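Local coordinates for protein alpha-L-rhamnosidase (PDB 6GSZ) that probably hydrolyses terminal non-reducing alpha-L-rhamnose residues in alpha-L-rhamnosides, as a calcium-binding glycoside hydrolase, at residues S813-D819 against D829-E835; W785-E791 against N839-V845; L229-L233 against I245-W251; T152-Y157 against H182-Y187. All blocks are in the same frame, centred on the assembly; numbering follows the deposited sequence.

Contact 1: S813-D819 against D829-E835; sequences STKWWLD and DFHLVAE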
# COMPACT_ATOMS: atom_id res chain seq x y z
N SER A 813 14.53 16.53 -7.16
CA SER A 813 13.37 17.38 -7.43
C SER A 813 13.55 18.11 -8.73
O SER A 813 14.70 18.36 -9.17
CB SER A 813 13.12 18.38 -6.32
OG SER A 813 14.14 19.35 -6.21
N THR A 814 12.42 18.54 -9.29
CA THR A 814 12.39 19.49 -10.39
C THR A 814 11.43 20.62 -10.03
O THR A 814 10.36 20.42 -9.46
CB THR A 814 11.98 18.84 -11.71
OG1 THR A 814 10.67 18.26 -11.55
CG2 THR A 814 12.97 17.78 -12.13
N LYS A 815 11.81 21.83 -10.38
CA LYS A 815 10.94 22.99 -10.37
C LYS A 815 11.19 23.71 -11.69
O LYS A 815 12.32 24.12 -11.95
CB LYS A 815 11.22 23.93 -9.19
CG LYS A 815 10.34 25.17 -9.11
CD LYS A 815 10.75 26.16 -8.02
CE LYS A 815 12.18 26.63 -8.15
NZ LYS A 815 12.57 27.61 -7.10
N TRP A 816 10.17 23.80 -12.53
CA TRP A 816 10.33 24.48 -13.81
C TRP A 816 9.22 25.50 -14.01
O TRP A 816 8.15 25.41 -13.42
CB TRP A 816 10.42 23.51 -14.99
CG TRP A 816 9.23 22.63 -15.20
CD1 TRP A 816 9.04 21.36 -14.71
CD2 TRP A 816 8.07 22.94 -15.99
NE1 TRP A 816 7.84 20.88 -15.15
CE2 TRP A 816 7.22 21.81 -15.93
CE3 TRP A 816 7.66 24.04 -16.75
CZ2 TRP A 816 6.02 21.75 -16.63
CZ3 TRP A 816 6.46 23.99 -17.44
CH2 TRP A 816 5.64 22.86 -17.35
N TRP A 817 9.50 26.49 -14.86
CA TRP A 817 8.51 27.47 -15.18
C TRP A 817 8.82 28.05 -16.55
O TRP A 817 9.97 27.92 -17.05
CB TRP A 817 8.42 28.56 -14.08
CG TRP A 817 9.64 29.42 -13.89
CD1 TRP A 817 9.84 30.69 -14.37
CD2 TRP A 817 10.82 29.09 -13.15
NE1 TRP A 817 11.08 31.16 -14.00
CE2 TRP A 817 11.69 30.21 -13.23
CE3 TRP A 817 11.25 27.97 -12.43
CZ2 TRP A 817 12.94 30.22 -12.62
CZ3 TRP A 817 12.49 27.98 -11.83
CH2 TRP A 817 13.33 29.09 -11.93
N LEU A 818 7.79 28.62 -17.16
CA LEU A 818 7.91 29.24 -18.47
C LEU A 818 7.62 30.73 -18.40
O LEU A 818 6.77 31.16 -17.65
CB LEU A 818 6.87 28.62 -19.40
CG LEU A 818 7.05 27.15 -19.73
CD1 LEU A 818 5.84 26.64 -20.47
CD2 LEU A 818 8.26 26.96 -20.61
N ASP A 819 8.25 31.48 -19.30
CA ASP A 819 7.87 32.88 -19.56
C ASP A 819 8.51 33.30 -20.89
O ASP A 819 8.89 32.45 -21.68
CB ASP A 819 8.24 33.74 -18.34
CG ASP A 819 9.70 33.69 -17.96
OD1 ASP A 819 10.55 33.54 -18.89
OD2 ASP A 819 9.98 33.84 -16.74
N ASP A 829 10.75 30.88 -23.07
CA ASP A 829 11.89 30.67 -22.26
C ASP A 829 11.52 29.64 -21.19
O ASP A 829 10.48 29.77 -20.54
CB ASP A 829 12.34 31.96 -21.58
CG ASP A 829 12.90 32.97 -22.54
OD1 ASP A 829 13.24 32.54 -23.66
OD2 ASP A 829 12.93 34.14 -22.11
N PHE A 830 12.37 28.61 -21.04
CA PHE A 830 12.16 27.51 -20.10
C PHE A 830 13.23 27.61 -19.01
O PHE A 830 14.40 27.75 -19.30
CB PHE A 830 12.26 26.17 -20.84
CG PHE A 830 12.21 24.95 -19.96
CD1 PHE A 830 10.99 24.48 -19.47
CD2 PHE A 830 13.36 24.28 -19.61
CE1 PHE A 830 10.94 23.36 -18.67
CE2 PHE A 830 13.30 23.15 -18.82
CZ PHE A 830 12.09 22.69 -18.34
N HIS A 831 12.80 27.49 -17.77
CA HIS A 831 13.68 27.59 -16.62
C HIS A 831 13.48 26.33 -15.78
O HIS A 831 12.33 25.98 -15.49
CB HIS A 831 13.34 28.83 -15.79
CG HIS A 831 13.21 30.05 -16.62
ND1 HIS A 831 14.28 30.82 -17.05
CD2 HIS A 831 12.10 30.62 -17.14
CE1 HIS A 831 13.82 31.83 -17.76
NE2 HIS A 831 12.49 31.72 -17.87
N LEU A 832 14.59 25.71 -15.36
CA LEU A 832 14.52 24.49 -14.55
C LEU A 832 15.57 24.54 -13.45
O LEU A 832 16.76 24.78 -13.69
CB LEU A 832 14.79 23.29 -15.48
CG LEU A 832 15.03 21.95 -14.80
CD1 LEU A 832 13.76 21.44 -14.12
CD2 LEU A 832 15.51 20.87 -15.78
N VAL A 833 15.13 24.20 -12.23
CA VAL A 833 16.00 23.91 -11.12
C VAL A 833 15.85 22.42 -10.80
O VAL A 833 14.74 21.97 -10.49
CB VAL A 833 15.66 24.77 -9.90
CG1 VAL A 833 16.53 24.42 -8.69
CG2 VAL A 833 15.79 26.25 -10.23
N ALA A 834 16.96 21.68 -10.90
CA ALA A 834 16.98 20.24 -10.70
C ALA A 834 17.90 19.94 -9.52
O ALA A 834 19.04 20.38 -9.50
CB ALA A 834 17.46 19.54 -11.94
N GLU A 835 17.37 19.23 -8.54
CA GLU A 835 18.12 18.78 -7.38
C GLU A 835 18.43 17.30 -7.54
O GLU A 835 17.51 16.51 -7.80
CB GLU A 835 17.26 19.00 -6.15
CG GLU A 835 17.86 18.63 -4.85
CD GLU A 835 16.88 18.85 -3.69
OE1 GLU A 835 15.63 19.09 -3.94
OE2 GLU A 835 17.36 18.79 -2.53
O HOH W 1 14.15 21.56 -7.72
O HOH W 2 12.78 34.48 -19.64
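Strands 813-819 and 829-835 run antiparallel, 170° between their directions and 4.7 Å apart at closest approach, with hydrogen-bonded pairs from Ser813-Glu835 to Asp819-Asp829. On the face carrying Trp817 and His831, Trp817 CG sits between its backbone N and carbonyl carbon (chi1 65°), which lays the indole across the neighbouring strand. His831 CB then rides over the indole as a CH-pi contact, 3.5 Å from the centroid of the Trp817 six-membered ring, while the imidazole makes an offset stack on the five-membered ring, planes 21° apart. His831 is held in turn by Asp819: NE2 donates to OD1 at 2.8 Å, in the imidazole plane but from above the carboxylate plane. ND1 of the same ring hydrogen-bonds to His864 ND1, so both nitrogens are engaged. At the other end Ser813 OG donates to Glu835 OE1 at 2.7 Å, on the anti lone pair. The face with Trp816, Phe830 and Leu832 is greasier: Phe830 CE1 comes to 3.7 Å from Trp816 CB, and Leu818 CD2 meets the Phe830 ring at its edge. This hairpin supplies the third and fourth strands of a five-stranded antiparallel sheet, between strands 800-807 and 859-868, and its greasy face looks onto strand 787-790.

Contact 2: W785-E791 against N839-V845; sequences WRRINIE and NTRATVV. With CA (calcium ion), chain M.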
# COMPACT_ATOMS: atom_id res chain seq x y z
N TRP A 785 17.21 4.20 -8.56
CA TRP A 785 17.38 5.65 -8.65
C TRP A 785 18.81 6.14 -8.37
O TRP A 785 18.98 7.34 -8.20
CB TRP A 785 16.39 6.40 -7.76
CG TRP A 785 14.95 6.29 -8.16
CD1 TRP A 785 14.05 5.32 -7.81
CD2 TRP A 785 14.18 7.28 -8.85
NE1 TRP A 785 12.82 5.60 -8.31
CE2 TRP A 785 12.85 6.82 -8.94
CE3 TRP A 785 14.48 8.54 -9.38
CZ2 TRP A 785 11.84 7.54 -9.54
CZ3 TRP A 785 13.48 9.26 -9.99
CH2 TRP A 785 12.17 8.78 -10.04
N ARG A 786 19.83 5.27 -8.46
CA ARG A 786 21.19 5.79 -8.32
C ARG A 786 21.60 6.57 -9.58
O ARG A 786 22.54 7.41 -9.53
CB ARG A 786 22.17 4.63 -8.12
CG ARG A 786 23.56 5.02 -7.66
CD ARG A 786 24.49 3.79 -7.70
NE ARG A 786 24.70 3.33 -9.09
CZ ARG A 786 25.72 3.65 -9.88
NH1 ARG A 786 26.73 4.38 -9.39
NH2 ARG A 786 25.66 3.28 -11.15
N ARG A 787 20.89 6.31 -10.68
CA ARG A 787 21.00 7.13 -11.88
C ARG A 787 19.58 7.58 -12.22
O ARG A 787 18.62 6.78 -12.03
CB ARG A 787 21.56 6.34 -13.07
CG ARG A 787 22.97 5.84 -12.88
CD ARG A 787 23.85 7.08 -12.99
NE ARG A 787 25.29 6.82 -12.86
CZ ARG A 787 25.96 6.92 -11.72
NH1 ARG A 787 25.29 7.17 -10.60
NH2 ARG A 787 27.27 6.73 -11.71
N ILE A 788 19.41 8.86 -12.48
CA ILE A 788 18.13 9.51 -12.61
C ILE A 788 18.00 10.12 -14.01
O ILE A 788 18.95 10.77 -14.48
CB ILE A 788 17.96 10.58 -11.52
CG1 ILE A 788 18.27 9.96 -10.15
CG2 ILE A 788 16.59 11.23 -11.59
CD1 ILE A 788 18.21 10.93 -9.00
N ASN A 789 16.85 9.98 -14.66
CA ASN A 789 16.56 10.75 -15.90
C ASN A 789 15.69 11.93 -15.49
O ASN A 789 14.74 11.76 -14.69
CB ASN A 789 15.99 9.82 -16.99
CG ASN A 789 15.99 10.38 -18.41
OD1 ASN A 789 17.05 10.55 -19.03
ND2 ASN A 789 14.79 10.62 -18.96
N ILE A 790 16.04 13.11 -16.00
CA ILE A 790 15.33 14.34 -15.74
C ILE A 790 14.92 14.94 -17.08
O ILE A 790 15.76 15.60 -17.74
CB ILE A 790 16.12 15.33 -14.87
CG1 ILE A 790 16.57 14.63 -13.58
CG2 ILE A 790 15.26 16.54 -14.59
CD1 ILE A 790 17.28 15.50 -12.59
N GLU A 791 13.71 14.63 -17.52
CA GLU A 791 13.25 14.89 -18.89
C GLU A 791 11.84 15.48 -18.79
O GLU A 791 10.86 14.81 -19.06
CB GLU A 791 13.36 13.61 -19.74
CG GLU A 791 13.00 13.74 -21.22
CD GLU A 791 13.24 12.49 -22.07
OE1 GLU A 791 13.78 11.50 -21.56
OE2 GLU A 791 12.87 12.45 -23.24
N ASN A 839 25.64 10.99 -4.08
CA ASN A 839 25.94 9.61 -4.48
C ASN A 839 25.15 9.16 -5.71
O ASN A 839 25.17 7.95 -6.03
CB ASN A 839 25.74 8.63 -3.31
CG ASN A 839 26.78 7.52 -3.33
OD1 ASN A 839 27.87 7.70 -3.92
ND2 ASN A 839 26.51 6.40 -2.69
N THR A 840 24.46 10.09 -6.39
CA THR A 840 23.75 9.78 -7.63
C THR A 840 24.26 10.67 -8.77
O THR A 840 24.92 11.69 -8.52
CB THR A 840 22.23 9.92 -7.47
OG1 THR A 840 21.84 11.31 -7.41
CG2 THR A 840 21.72 9.17 -6.26
N ARG A 841 23.81 10.32 -9.98
CA ARG A 841 24.05 11.14 -11.16
C ARG A 841 22.76 11.17 -11.97
O ARG A 841 21.89 10.27 -11.80
CB ARG A 841 25.21 10.67 -12.03
CG ARG A 841 26.56 10.70 -11.34
CD ARG A 841 27.72 10.44 -12.25
NE ARG A 841 27.85 11.42 -13.34
CZ ARG A 841 28.39 12.64 -13.21
NH1 ARG A 841 28.90 13.05 -12.06
NH2 ARG A 841 28.48 13.43 -14.26
N ALA A 842 22.58 12.20 -12.78
CA ALA A 842 21.40 12.32 -13.59
C ALA A 842 21.78 12.69 -15.04
O ALA A 842 22.86 13.23 -15.31
CB ALA A 842 20.49 13.36 -13.01
N THR A 843 20.86 12.38 -15.94
CA THR A 843 20.88 12.89 -17.29
C THR A 843 19.71 13.87 -17.43
O THR A 843 18.55 13.46 -17.27
CB THR A 843 20.77 11.78 -18.34
OG1 THR A 843 21.89 10.92 -18.16
CG2 THR A 843 20.82 12.31 -19.76
N VAL A 844 20.04 15.14 -17.64
CA VAL A 844 19.06 16.16 -17.85
C VAL A 844 18.86 16.30 -19.36
O VAL A 844 19.82 16.57 -20.09
CB VAL A 844 19.49 17.48 -17.19
CG1 VAL A 844 18.47 18.58 -17.44
CG2 VAL A 844 19.79 17.30 -15.71
N VAL A 845 17.64 16.11 -19.83
CA VAL A 845 17.28 16.27 -21.24
C VAL A 845 16.41 17.52 -21.34
O VAL A 845 15.25 17.51 -20.88
CB VAL A 845 16.52 15.03 -21.75
CG1 VAL A 845 16.15 15.17 -23.22
CG2 VAL A 845 17.31 13.75 -21.49
CA CA M . 13.21 10.05 -23.36
O HOH W 3 26.80 5.87 -6.69
O HOH W 4 26.93 8.05 -8.59
O HOH W 5 21.27 8.78 -15.66
O HOH W 6 14.41 18.18 -18.17
O HOH W 7 12.70 8.57 -21.17
O HOH W 8 15.05 9.10 -21.74
O HOH W 9 15.76 10.65 -23.75
O HOH W 10 13.58 11.13 -25.39
O HOH W 11 11.80 9.67 -25.21
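The Arg787 guanidinium is sandwiched: one face takes the aliphatic part of Arg841, whose CB lies 3.6 Å above the plane, and the opposite face takes NH2 of Arg786. Arg787 NH1, in turn, sits over the rim of one face of the Arg786 guanidinium, which has a water at its edge. A bend at chi2 (-73°) folds the Arg787 chain back so that NH1 donates to Arg786 O at 3.0 Å. That oxygen also accepts from Arg841 N, the two donors reaching it from opposite faces of its carbonyl plane. Beyond it the strands run parallel, and Ile788 O and Ile790 O take the amides of Thr843 and Val845. Ile790 CD1 lies 3.9 Å from Ala842 CB on the apolar side, which strand 828-836 covers. At the far end Glu791 runs alongside Val845, its CG 3.8 Å from Val845 CB, and both carboxylate oxygens bind a calcium ion whose other ligands are five waters. In the conformer given, Asn789 ND2 donates to Glu791 OE1 at 2.9 Å, on the anti lone pair, which would help to orient the metal ligand. Salt bridges to Glu782 and Asp855 probably offset the charges of Arg786 and Arg841, and the calcium that of Glu791.

Contact 3: L229-L233 against I245-W251; sequences LLSLL and IPSDSSW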
# COMPACT_ATOMS: atom_id res chain seq x y z
N LEU A 229 -5.64 -15.63 21.07
CA LEU A 229 -4.56 -14.69 21.44
C LEU A 229 -3.27 -15.50 21.64
O LEU A 229 -3.26 -16.52 22.32
CB LEU A 229 -4.93 -14.03 22.78
CG LEU A 229 -3.84 -13.17 23.42
CD1 LEU A 229 -3.49 -11.98 22.55
CD2 LEU A 229 -4.21 -12.76 24.81
N LEU A 230 -2.16 -15.01 21.07
CA LEU A 230 -0.83 -15.51 21.42
C LEU A 230 -0.02 -14.33 21.94
O LEU A 230 0.12 -13.31 21.22
CB LEU A 230 -0.17 -16.09 20.16
CG LEU A 230 1.27 -16.62 20.36
CD1 LEU A 230 1.28 -17.82 21.33
CD2 LEU A 230 1.90 -16.99 19.03
N SER A 231 0.62 -14.48 23.10
CA SER A 231 1.30 -13.36 23.76
C SER A 231 2.50 -13.91 24.56
O SER A 231 2.33 -14.89 25.26
CB SER A 231 0.32 -12.61 24.64
OG SER A 231 0.89 -11.46 25.27
N LEU A 232 3.63 -13.24 24.50
CA LEU A 232 4.72 -13.51 25.41
C LEU A 232 5.30 -12.17 25.87
O LEU A 232 5.76 -11.38 25.02
CB LEU A 232 5.81 -14.35 24.72
CG LEU A 232 6.99 -14.72 25.63
CD1 LEU A 232 6.52 -15.64 26.76
CD2 LEU A 232 8.15 -15.32 24.79
N LEU A 233 5.31 -11.94 27.18
CA LEU A 233 5.99 -10.81 27.80
C LEU A 233 7.32 -11.32 28.35
O LEU A 233 7.37 -12.32 29.05
CB LEU A 233 5.13 -10.25 28.93
CG LEU A 233 5.72 -9.01 29.61
CD1 LEU A 233 5.55 -7.80 28.73
CD2 LEU A 233 5.06 -8.78 30.96
N ILE A 245 6.26 -14.32 30.69
CA ILE A 245 4.86 -14.37 31.07
C ILE A 245 4.10 -14.72 29.80
O ILE A 245 3.87 -13.85 28.93
CB ILE A 245 4.33 -13.03 31.63
CG1 ILE A 245 5.19 -12.47 32.76
CG2 ILE A 245 2.87 -13.21 32.07
CD1 ILE A 245 5.28 -13.37 33.94
N PRO A 246 3.79 -16.02 29.62
CA PRO A 246 3.13 -16.47 28.41
C PRO A 246 1.62 -16.37 28.45
O PRO A 246 1.01 -16.49 29.54
CB PRO A 246 3.57 -17.94 28.33
CG PRO A 246 3.56 -18.36 29.78
CD PRO A 246 4.13 -17.15 30.50
N SER A 247 0.98 -16.33 27.27
CA SER A 247 -0.42 -16.69 27.14
C SER A 247 -0.54 -18.18 27.41
O SER A 247 0.16 -19.01 26.82
CB SER A 247 -0.96 -16.33 25.78
OG SER A 247 -0.11 -16.78 24.72
N ASP A 248 -1.50 -18.56 28.28
CA ASP A 248 -1.76 -19.98 28.60
C ASP A 248 -3.09 -20.03 29.34
O ASP A 248 -3.76 -19.00 29.49
CB ASP A 248 -0.60 -20.59 29.39
CG ASP A 248 -0.39 -20.03 30.78
OD1 ASP A 248 -1.32 -19.35 31.29
OD2 ASP A 248 0.72 -20.25 31.36
N SER A 249 -3.45 -21.24 29.81
CA SER A 249 -4.77 -21.54 30.39
C SER A 249 -4.93 -20.93 31.78
O SER A 249 -5.97 -21.14 32.45
CB SER A 249 -4.95 -23.03 30.49
OG SER A 249 -4.27 -23.52 31.64
N SER A 250 -3.92 -20.21 32.30
CA SER A 250 -4.03 -19.44 33.55
C SER A 250 -4.74 -18.08 33.38
O SER A 250 -5.05 -17.43 34.39
CB SER A 250 -2.71 -19.25 34.27
OG SER A 250 -1.88 -18.34 33.55
N TRP A 251 -4.94 -17.63 32.14
CA TRP A 251 -5.61 -16.37 31.90
C TRP A 251 -7.11 -16.53 32.12
O TRP A 251 -7.63 -17.64 32.09
CB TRP A 251 -5.26 -15.90 30.48
CG TRP A 251 -3.86 -15.47 30.22
CD1 TRP A 251 -2.69 -16.11 30.54
CD2 TRP A 251 -3.50 -14.27 29.53
NE1 TRP A 251 -1.62 -15.41 30.07
CE2 TRP A 251 -2.09 -14.27 29.47
CE3 TRP A 251 -4.21 -13.18 29.00
CZ2 TRP A 251 -1.39 -13.25 28.83
CZ3 TRP A 251 -3.50 -12.18 28.36
CH2 TRP A 251 -2.11 -12.20 28.33
O HOH W 12 1.84 -12.57 27.60
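Ser247 OG accepts the backbone amide of Ser231 at 2.9 Å, standing in for a main-chain carbonyl just where strand 242-246 has ended. Its torsion, with OG between the backbone N and the carbonyl carbon (chi1 49°), turns the hydroxyl back onto strand 229-233. Ser247 N gives its own proton to Ser231 O at 2.8 Å, while Ser247 OG also hydrogen-bonds to Val115 O. Two residues on from Ser231, Leu233 and Ile245 form an antiparallel hydrogen-bonded pair; their side chains lie side by side, CB to CB 4.0 Å. On the other face Leu232 CD1 reaches Pro246 CB at 4.1 Å. Further out, Trp251 crosses Leu229 at about a right angle, with its CZ3 3.7 Å from Leu229 CD2. The indole is held through its NE1, which donates to Pro246 O at 2.9 Å, and a type I turn from Asp248 to Trp251 brings the ring back. Asp248 OD1 braces that turn as an Asx turn, accepting Ser250 N, and takes the Ser250 hydroxyl as well. The hairpin forms one end of its sheet, strand 242-246 outermost and strand 144-154 beyond strand 228-237; Phe138 of strand 132-140 packs on Leu233 and Ile245, and Ile117 on Leu229 and Trp251.

Contact 4: T152-Y157 against H182-Y187; sequences TALGLY and HEYNTY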
# COMPACT_ATOMS: atom_id res chain seq x y z
N THR A 152 0.30 -11.62 18.81
CA THR A 152 -0.56 -11.65 17.66
C THR A 152 -1.92 -12.21 18.06
O THR A 152 -2.15 -12.59 19.20
CB THR A 152 0.03 -12.44 16.49
OG1 THR A 152 -0.70 -12.13 15.31
CG2 THR A 152 0.05 -13.94 16.70
N ALA A 153 -2.84 -12.24 17.10
CA ALA A 153 -4.16 -12.79 17.35
C ALA A 153 -4.62 -13.62 16.17
O ALA A 153 -4.20 -13.39 15.01
CB ALA A 153 -5.15 -11.67 17.55
N LEU A 154 -5.51 -14.56 16.47
CA LEU A 154 -6.34 -15.19 15.47
C LEU A 154 -7.58 -14.29 15.37
O LEU A 154 -8.59 -14.52 16.07
CB LEU A 154 -6.64 -16.62 15.87
CG LEU A 154 -5.55 -17.65 15.61
CD1 LEU A 154 -4.25 -17.31 16.28
CD2 LEU A 154 -6.08 -19.03 16.00
N GLY A 155 -7.45 -13.22 14.63
CA GLY A 155 -8.31 -12.06 14.68
C GLY A 155 -7.48 -10.82 14.66
O GLY A 155 -6.51 -10.73 13.87
N LEU A 156 -7.87 -9.83 15.46
CA LEU A 156 -7.14 -8.56 15.63
C LEU A 156 -7.06 -8.28 17.12
O LEU A 156 -7.98 -8.71 17.87
CB LEU A 156 -7.89 -7.44 14.92
CG LEU A 156 -8.03 -7.60 13.40
CD1 LEU A 156 -8.98 -6.52 12.82
CD2 LEU A 156 -6.68 -7.60 12.67
N TYR A 157 -6.06 -7.57 17.59
CA TYR A 157 -5.89 -7.36 19.02
C TYR A 157 -5.63 -5.89 19.35
O TYR A 157 -5.04 -5.12 18.57
CB TYR A 157 -4.79 -8.24 19.63
CG TYR A 157 -3.43 -7.80 19.17
CD1 TYR A 157 -2.88 -8.28 18.00
CD2 TYR A 157 -2.72 -6.83 19.89
CE1 TYR A 157 -1.66 -7.81 17.54
CE2 TYR A 157 -1.51 -6.32 19.42
CZ TYR A 157 -0.99 -6.82 18.25
OH TYR A 157 0.17 -6.25 17.79
N HIS A 182 1.86 -15.66 9.23
CA HIS A 182 1.01 -14.96 10.19
C HIS A 182 1.90 -14.00 10.98
O HIS A 182 2.82 -14.43 11.67
CB HIS A 182 0.30 -15.97 11.08
CG HIS A 182 -0.79 -15.46 11.97
ND1 HIS A 182 -1.94 -16.20 12.17
CD2 HIS A 182 -0.91 -14.32 12.67
CE1 HIS A 182 -2.73 -15.50 12.98
NE2 HIS A 182 -2.11 -14.38 13.34
N GLU A 183 1.67 -12.69 10.78
CA GLU A 183 2.59 -11.71 11.38
C GLU A 183 2.32 -11.59 12.88
O GLU A 183 1.16 -11.75 13.34
CB GLU A 183 2.51 -10.31 10.76
CG GLU A 183 3.20 -10.26 9.40
CD GLU A 183 3.08 -8.94 8.68
OE1 GLU A 183 2.76 -7.91 9.31
OE2 GLU A 183 3.37 -8.92 7.44
N TYR A 184 3.38 -11.37 13.65
CA TYR A 184 3.28 -11.01 15.05
C TYR A 184 4.07 -9.73 15.27
O TYR A 184 5.00 -9.40 14.49
CB TYR A 184 3.78 -12.10 16.02
CG TYR A 184 5.28 -12.22 16.00
CD1 TYR A 184 5.93 -12.99 15.05
CD2 TYR A 184 6.03 -11.59 16.96
CE1 TYR A 184 7.32 -13.00 14.99
CE2 TYR A 184 7.42 -11.61 16.92
CZ TYR A 184 8.06 -12.33 15.94
OH TYR A 184 9.43 -12.33 15.95
N ASN A 185 3.71 -8.96 16.28
CA ASN A 185 4.27 -7.67 16.57
C ASN A 185 5.13 -7.67 17.83
O ASN A 185 4.89 -8.46 18.74
CB ASN A 185 3.22 -6.57 16.61
CG ASN A 185 2.37 -6.59 15.36
OD1 ASN A 185 1.13 -6.74 15.42
ND2 ASN A 185 3.02 -6.51 14.21
N THR A 186 6.10 -6.77 17.88
CA THR A 186 7.00 -6.62 18.99
C THR A 186 6.92 -5.18 19.51
O THR A 186 7.01 -4.21 18.72
CB THR A 186 8.45 -6.93 18.57
OG1 THR A 186 8.51 -8.25 18.05
CG2 THR A 186 9.39 -6.80 19.75
N TYR A 187 6.80 -5.03 20.84
CA TYR A 187 6.71 -3.72 21.46
C TYR A 187 7.71 -3.63 22.62
O TYR A 187 7.87 -4.59 23.40
CB TYR A 187 5.31 -3.49 22.01
CG TYR A 187 4.23 -3.57 20.96
CD1 TYR A 187 3.94 -2.48 20.14
CD2 TYR A 187 3.48 -4.73 20.78
CE1 TYR A 187 2.96 -2.55 19.16
CE2 TYR A 187 2.46 -4.78 19.84
CZ TYR A 187 2.16 -3.69 19.04
OH TYR A 187 1.14 -3.73 18.14
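Thr152 OG1 donates to Glu183 O at 2.7 Å, in the carbonyl plane, and this starts the tight half of the contact. With OG1 anti to the backbone N (chi1 -165°), the hydroxyl faces the neighbouring strand, and Thr152 CB lies 3.8 Å from Tyr184 CB. Beside it the His182 imidazole comes in edge-on: NE2 donates to Ala153 O at 2.9 Å, a bent bond (136° at the hydrogen) that lies in the ring plane but stands well above the carbonyl plane. The second tight point is Tyr157 OH. It donates to Asn185 OD1 at 2.6 Å, and its oxygen lies 2.7 Å from Tyr187 OH, the two tyrosines reaching toward each other from opposite sides. Looser are the flanks: Leu154 CD1 only grazes His182 CE1 at 4.1 Å, and Glu183, which is partly exposed, turns its carboxylate away to Arg181. Tyr184 likewise leads its ring away, with its hydroxyl on Leu105 N and its ring edge-to-face with Trp111. At this end of the pair, side chains take over from the ladder between the neighbouring strands 144-154 and 182-188, while Tyr157 reaches across from strand 156-161 of the other sheet, consistent with the beta-sandwich of a carbohydrate-binding-like domain.

How the contacts relate
Contacts 1 and 2 share the C-terminal beta domain: contact 2 closes the loop in which contact 1 is nested, and their sheets pack through Thr814, Leu832 and Ala834 on Ile790 and Val844. Both are partly buried, apolar where the sheets meet and mixed polar, charged and, in contact 1, aromatic on their other faces, with histidine-carboxylate chemistry in contact 1, arginines and calcium in contact 2. Contacts 3 and 4, on the opposite side of the chain's centre, are buried and touch through neighbouring strands, Leu230 O probably accepting from Thr152 N. Uncharged groups do most of the work there: leucines and serine hydroxyls in contact 3, a tyrosine-asparagine cluster in contact 4. Centres of contacts 1 and 3 lie about 60 Å apart.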